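Local atomic coordinates of ribokinase (Arabidopsis thaliana, PDB entry 6ILS), a protein that catalyses the ATP- and magnesium-dependent phosphorylation of D-ribose at O-5, giving D-ribose 5-phosphate for nucleotide and amino acid synthesis or the pentose phosphate pathway. Residues Q221-L226 / D259-A264; P163-V168 / A263-A268. All coordinates share one frame; numbering follows the deposited sequence.

Interaction 1 (Q221-L226 / D259-A264). With ATP (adenosine-5'-triphosphate), chain E; RIB (alpha-D-ribofuranose), chain F.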
# COMPACT_ATOMS: atom_id res chain seq x y z
N GLN B 221 12.17 -36.38 -1.40
CA GLN B 221 13.24 -35.44 -1.05
C GLN B 221 12.69 -34.27 -0.28
O GLN B 221 11.67 -33.68 -0.65
CB GLN B 221 13.96 -34.94 -2.30
CG GLN B 221 14.50 -36.02 -3.18
CD GLN B 221 15.49 -35.49 -4.20
OE1 GLN B 221 15.98 -34.37 -4.07
NE2 GLN B 221 15.81 -36.31 -5.19
N VAL B 222 13.34 -33.96 0.84
CA VAL B 222 12.92 -32.85 1.67
C VAL B 222 14.14 -31.96 1.93
O VAL B 222 15.17 -32.42 2.41
CB VAL B 222 12.30 -33.33 2.99
CG1 VAL B 222 11.78 -32.15 3.80
CG2 VAL B 222 11.15 -34.35 2.71
N LEU B 223 13.99 -30.69 1.56
CA LEU B 223 15.02 -29.66 1.75
C LEU B 223 14.61 -28.81 2.95
O LEU B 223 13.79 -27.90 2.83
CB LEU B 223 15.14 -28.81 0.47
CG LEU B 223 16.11 -27.62 0.50
CD1 LEU B 223 17.52 -28.16 0.64
CD2 LEU B 223 15.97 -26.80 -0.80
N VAL B 224 15.13 -29.12 4.13
CA VAL B 224 14.69 -28.41 5.32
C VAL B 224 15.55 -27.19 5.63
O VAL B 224 16.77 -27.29 5.74
CB VAL B 224 14.70 -29.34 6.55
CG1 VAL B 224 14.04 -28.64 7.73
CG2 VAL B 224 13.98 -30.65 6.24
N LYS B 225 14.90 -26.03 5.76
CA LYS B 225 15.57 -24.79 6.13
C LYS B 225 15.57 -24.64 7.65
O LYS B 225 14.52 -24.70 8.28
CB LYS B 225 14.89 -23.60 5.44
CG LYS B 225 14.99 -23.68 3.91
CD LYS B 225 13.99 -22.77 3.15
CE LYS B 225 12.56 -23.33 3.27
NZ LYS B 225 11.74 -23.10 2.02
N LEU B 226 16.75 -24.44 8.23
CA LEU B 226 16.89 -24.48 9.67
C LEU B 226 17.37 -23.16 10.27
O LEU B 226 17.97 -23.14 11.35
CB LEU B 226 17.85 -25.60 10.06
CG LEU B 226 17.47 -26.98 9.54
CD1 LEU B 226 18.61 -27.97 9.72
CD2 LEU B 226 16.23 -27.47 10.24
N ASP B 259 13.37 -17.51 0.45
CA ASP B 259 13.07 -17.56 -0.97
C ASP B 259 14.34 -17.66 -1.80
O ASP B 259 14.41 -18.42 -2.76
CB ASP B 259 12.27 -16.33 -1.39
CG ASP B 259 10.90 -16.28 -0.74
OD1 ASP B 259 10.27 -17.35 -0.66
OD2 ASP B 259 10.47 -15.19 -0.29
N THR B 260 15.35 -16.89 -1.39
CA THR B 260 16.64 -16.91 -2.05
C THR B 260 17.27 -18.30 -1.93
O THR B 260 17.79 -18.86 -2.91
CB THR B 260 17.56 -15.86 -1.42
OG1 THR B 260 17.01 -14.55 -1.66
CG2 THR B 260 18.95 -15.95 -2.01
N PHE B 261 17.21 -18.85 -0.72
CA PHE B 261 17.79 -20.17 -0.47
C PHE B 261 17.19 -21.20 -1.42
O PHE B 261 17.89 -21.97 -2.09
CB PHE B 261 17.57 -20.60 0.99
CG PHE B 261 18.25 -21.91 1.33
CD1 PHE B 261 17.62 -23.13 1.10
CD2 PHE B 261 19.54 -21.92 1.83
CE1 PHE B 261 18.26 -24.33 1.39
CE2 PHE B 261 20.19 -23.12 2.12
CZ PHE B 261 19.55 -24.33 1.89
N THR B 262 15.86 -21.21 -1.49
CA THR B 262 15.15 -22.23 -2.27
C THR B 262 15.39 -22.04 -3.76
O THR B 262 15.69 -23.00 -4.48
CB THR B 262 13.63 -22.19 -1.97
OG1 THR B 262 13.43 -22.29 -0.55
CG2 THR B 262 12.94 -23.36 -2.65
N ALA B 263 15.32 -20.81 -4.25
CA ALA B 263 15.58 -20.57 -5.66
C ALA B 263 17.03 -20.84 -6.07
O ALA B 263 17.29 -21.33 -7.18
CB ALA B 263 15.16 -19.13 -6.05
N ALA B 264 17.99 -20.51 -5.19
CA ALA B 264 19.41 -20.72 -5.51
C ALA B 264 19.72 -22.22 -5.55
O ALA B 264 20.47 -22.70 -6.39
CB ALA B 264 20.31 -20.00 -4.48
PG ATP E . 12.13 -19.45 5.83
O1G ATP E . 11.51 -20.37 4.83
O2G ATP E . 12.18 -18.03 5.29
O3G ATP E . 11.33 -19.41 7.09
PB ATP E . 14.28 -20.04 7.54
O1B ATP E . 15.61 -20.63 7.42
O2B ATP E . 13.53 -20.85 8.50
O3B ATP E . 13.59 -20.04 6.12
PA ATP E . 15.38 -17.46 8.32
O1A ATP E . 15.94 -17.63 9.73
O2A ATP E . 14.82 -16.07 8.16
O3A ATP E . 14.22 -18.51 8.08
O5' ATP E . 16.53 -17.65 7.28
C5' ATP E . 16.25 -17.66 5.89
C4' ATP E . 17.57 -18.11 5.14
O4' ATP E . 18.73 -17.17 5.54
C3' ATP E . 17.89 -19.27 5.53
O3' ATP E . 18.44 -20.02 4.43
C2' ATP E . 19.07 -19.08 6.68
O2' ATP E . 19.83 -20.32 6.72
C1' ATP E . 19.74 -18.05 6.32
N9 ATP E . 20.11 -17.25 7.50
C8 ATP E . 19.53 -16.76 8.64
N7 ATP E . 20.48 -16.07 9.32
C5 ATP E . 21.64 -16.12 8.60
C6 ATP E . 22.91 -15.59 8.84
N6 ATP E . 23.34 -14.81 9.97
N1 ATP E . 23.89 -15.80 7.96
C2 ATP E . 23.65 -16.53 6.82
N3 ATP E . 22.42 -17.05 6.57
C4 ATP E . 21.42 -16.84 7.47
O5 RIB F . 9.13 -14.68 1.77
C5 RIB F . 8.89 -13.30 1.65
C4 RIB F . 7.59 -13.07 1.22
O4 RIB F . 6.55 -13.76 2.07
C3 RIB F . 7.31 -11.53 1.48
O3 RIB F . 7.81 -10.76 0.28
C2 RIB F . 6.10 -11.42 1.77
O2 RIB F . 5.30 -10.74 0.73
C1 RIB F . 5.51 -12.96 2.04
O1 RIB F . 4.65 -13.33 1.03
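The phenyl ring of Phe261 meets Leu223 at its edge, where Leu223 CD1 lies near the ring plane, 4.0 Å from Phe261 CE1. Lys225 CG comes at the ring obliquely, 3.9 Å from Phe261 CD1, the lysine methylenes and the phenyl group running alongside each other and pointing opposite ways. Because CG of Phe261 stands anti to the backbone N (chi1 -175°), the ring leaves the helix toward strand 221-225, where a broad apolar group suits the leucine and the methylenes; the nucleotide's O3' hydroxyl also borders it obliquely, 3.4 Å from Phe261 CD2. The lysine chain bends at its last two torsions (chi3 -72°, chi4 -145°), giving a hydrogen bond of 3.2 Å from Lys225 NZ to Thr262 OG1. That hydroxyl also bonds to the Gly258 carbonyl, while NZ also bonds to the Ser187 carbonyl and forms a salt bridge with Asp167. Lys225 CE lies 3.5 Å from ATP O1G, and the positive charge probably helps to offset that of the gamma-phosphate. A methionine in its place would probably leave Asp167 without its countercharge and the Ser187 carbonyl without this donor. At the start of segment 259-264, O5 of the bound substrate ribose donates to Asp259 OD2 at 2.5 Å, consistent with the predicted role of this aspartate as proton acceptor. Asn44 and Gln45, from helix 41-51, hold its two oxygens. Beside the ATP and ribose sites of this alpha/beta PfkB (ribokinase) fold, strand 221-225 runs between strands 185-187 and 231-235 of the central sheet; helix 257-270 packs against one side of it, with helix 275-289 touching Leu223 and Phe261, while helix 204-216 covers Val222 and Val224.

Interaction 2 (P163-V168 / A263-A268)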
# COMPACT_ATOMS: atom_id res chain seq x y z
N PRO B 163 11.98 -31.76 -12.47
CA PRO B 163 11.78 -31.66 -11.01
C PRO B 163 10.86 -30.52 -10.55
O PRO B 163 10.92 -29.42 -11.09
CB PRO B 163 13.20 -31.46 -10.48
CG PRO B 163 13.98 -30.96 -11.64
CD PRO B 163 13.36 -31.49 -12.87
N VAL B 164 10.02 -30.80 -9.57
CA VAL B 164 9.12 -29.81 -9.00
C VAL B 164 9.41 -29.62 -7.54
O VAL B 164 9.41 -30.58 -6.76
CB VAL B 164 7.64 -30.22 -9.17
CG1 VAL B 164 6.72 -29.16 -8.57
CG2 VAL B 164 7.32 -30.45 -10.63
N ILE B 165 9.66 -28.37 -7.15
CA ILE B 165 9.91 -28.02 -5.76
C ILE B 165 8.75 -27.22 -5.20
O ILE B 165 8.32 -26.22 -5.78
CB ILE B 165 11.23 -27.17 -5.62
CG1 ILE B 165 12.41 -27.94 -6.21
CG2 ILE B 165 11.46 -26.79 -4.16
CD1 ILE B 165 13.75 -27.20 -6.15
N LEU B 166 8.24 -27.67 -4.06
CA LEU B 166 7.20 -26.96 -3.36
C LEU B 166 7.74 -26.38 -2.07
O LEU B 166 8.10 -27.10 -1.13
CB LEU B 166 6.00 -27.88 -3.08
CG LEU B 166 4.92 -27.28 -2.18
CD1 LEU B 166 4.18 -26.11 -2.87
CD2 LEU B 166 3.90 -28.38 -1.76
N ASP B 167 7.81 -25.05 -2.04
CA ASP B 167 8.16 -24.31 -0.85
C ASP B 167 6.90 -24.27 -0.02
O ASP B 167 5.82 -24.01 -0.56
CB ASP B 167 8.68 -22.91 -1.24
CG ASP B 167 8.82 -21.96 -0.06
OD1 ASP B 167 8.89 -22.42 1.10
OD2 ASP B 167 8.85 -20.73 -0.30
N VAL B 168 7.02 -24.55 1.27
CA VAL B 168 5.84 -24.70 2.11
C VAL B 168 5.42 -23.33 2.62
O VAL B 168 4.33 -23.16 3.16
CB VAL B 168 6.10 -25.70 3.27
CG1 VAL B 168 4.87 -25.87 4.13
CG2 VAL B 168 6.47 -27.03 2.69
N ALA B 263 15.32 -20.81 -4.25
CA ALA B 263 15.58 -20.57 -5.66
C ALA B 263 17.03 -20.84 -6.07
O ALA B 263 17.29 -21.33 -7.18
CB ALA B 263 15.16 -19.13 -6.05
N ALA B 264 17.99 -20.51 -5.19
CA ALA B 264 19.41 -20.72 -5.51
C ALA B 264 19.72 -22.22 -5.55
O ALA B 264 20.47 -22.70 -6.39
CB ALA B 264 20.31 -20.00 -4.48
N PHE B 265 19.11 -22.95 -4.62
CA PHE B 265 19.22 -24.40 -4.64
C PHE B 265 18.71 -24.94 -5.99
O PHE B 265 19.35 -25.78 -6.61
CB PHE B 265 18.43 -25.00 -3.47
CG PHE B 265 18.47 -26.51 -3.43
CD1 PHE B 265 17.59 -27.27 -4.19
CD2 PHE B 265 19.38 -27.15 -2.61
CE1 PHE B 265 17.64 -28.66 -4.15
CE2 PHE B 265 19.43 -28.55 -2.57
CZ PHE B 265 18.56 -29.29 -3.33
N ALA B 266 17.56 -24.45 -6.43
CA ALA B 266 16.94 -24.90 -7.70
C ALA B 266 17.85 -24.61 -8.90
O ALA B 266 17.95 -25.43 -9.76
CB ALA B 266 15.59 -24.26 -7.87
N VAL B 267 18.49 -23.45 -8.90
CA VAL B 267 19.39 -23.06 -10.01
C VAL B 267 20.59 -24.00 -10.01
O VAL B 267 20.92 -24.50 -11.02
CB VAL B 267 19.82 -21.59 -9.87
CG1 VAL B 267 20.97 -21.28 -10.79
CG2 VAL B 267 18.65 -20.66 -10.09
N ALA B 268 21.15 -24.24 -8.84
CA ALA B 268 22.31 -25.15 -8.76
C ALA B 268 21.89 -26.55 -9.20
O ALA B 268 22.63 -27.18 -9.90
CB ALA B 268 22.85 -25.17 -7.36
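Ile165 directs its side chain toward the helix, and its terminal methyl, CD1, makes the whole contact. That one carbon lies 3.9 Å from CB of Ala266 and, more loosely, 4.3 Å from CD1 of Phe265, so it is shared between a methyl and an aromatic ring. It comes to the Phe265 ring at the edge, near the ring plane, rather than over a face. The isoleucine chain is extended beyond its first bond (chi2 179°), which carries CD1 well out from the strand. The helix answers with a short residue: Ala266 directs its CB toward the strand and lets the backbones come close, with the CA atoms of Ile165 and Ala266 7.9 Å apart. Phe265, one residue earlier, leaves the helix across the direction to the strand, yet its ring edge reaches the isoleucine methyl. A long branched residue on the strand is thus matched by a small one on the helix, without any polar bond between the segments. In this apolar layer between helix and central sheet of the ribokinase fold, strand 164-170 lies between strands 138-143 and 185-187, whose Leu140 and Ile185 also touch Ile165; Leu140 reaches Ala266 too, Ile185 reaches Phe265, and helix 275-289 backs the phenylalanine.

Interactions 1 and 2 lie on the same helix, 257-270, and the same large mixed sheet, with centres about 7 Å apart. Along the chain strand 164-170 comes first, then strand 221-225, and last the helix that packs on both; in the sheet, strand 185-187 separates the two. The contacts share Ala263 and Ala264 and touch directly: Leu223 CD2 packs 3.6 Å from Phe265 CG, Thr262 CG2 lies 4.0 Å from Ile165 CG2, and the salt bridge between Lys225 and Asp167 forms their polar joint. One helix thus carries both the predicted proton acceptor, near its start, and, further on, residues packed on the central sheet of this PfkB-family kinase.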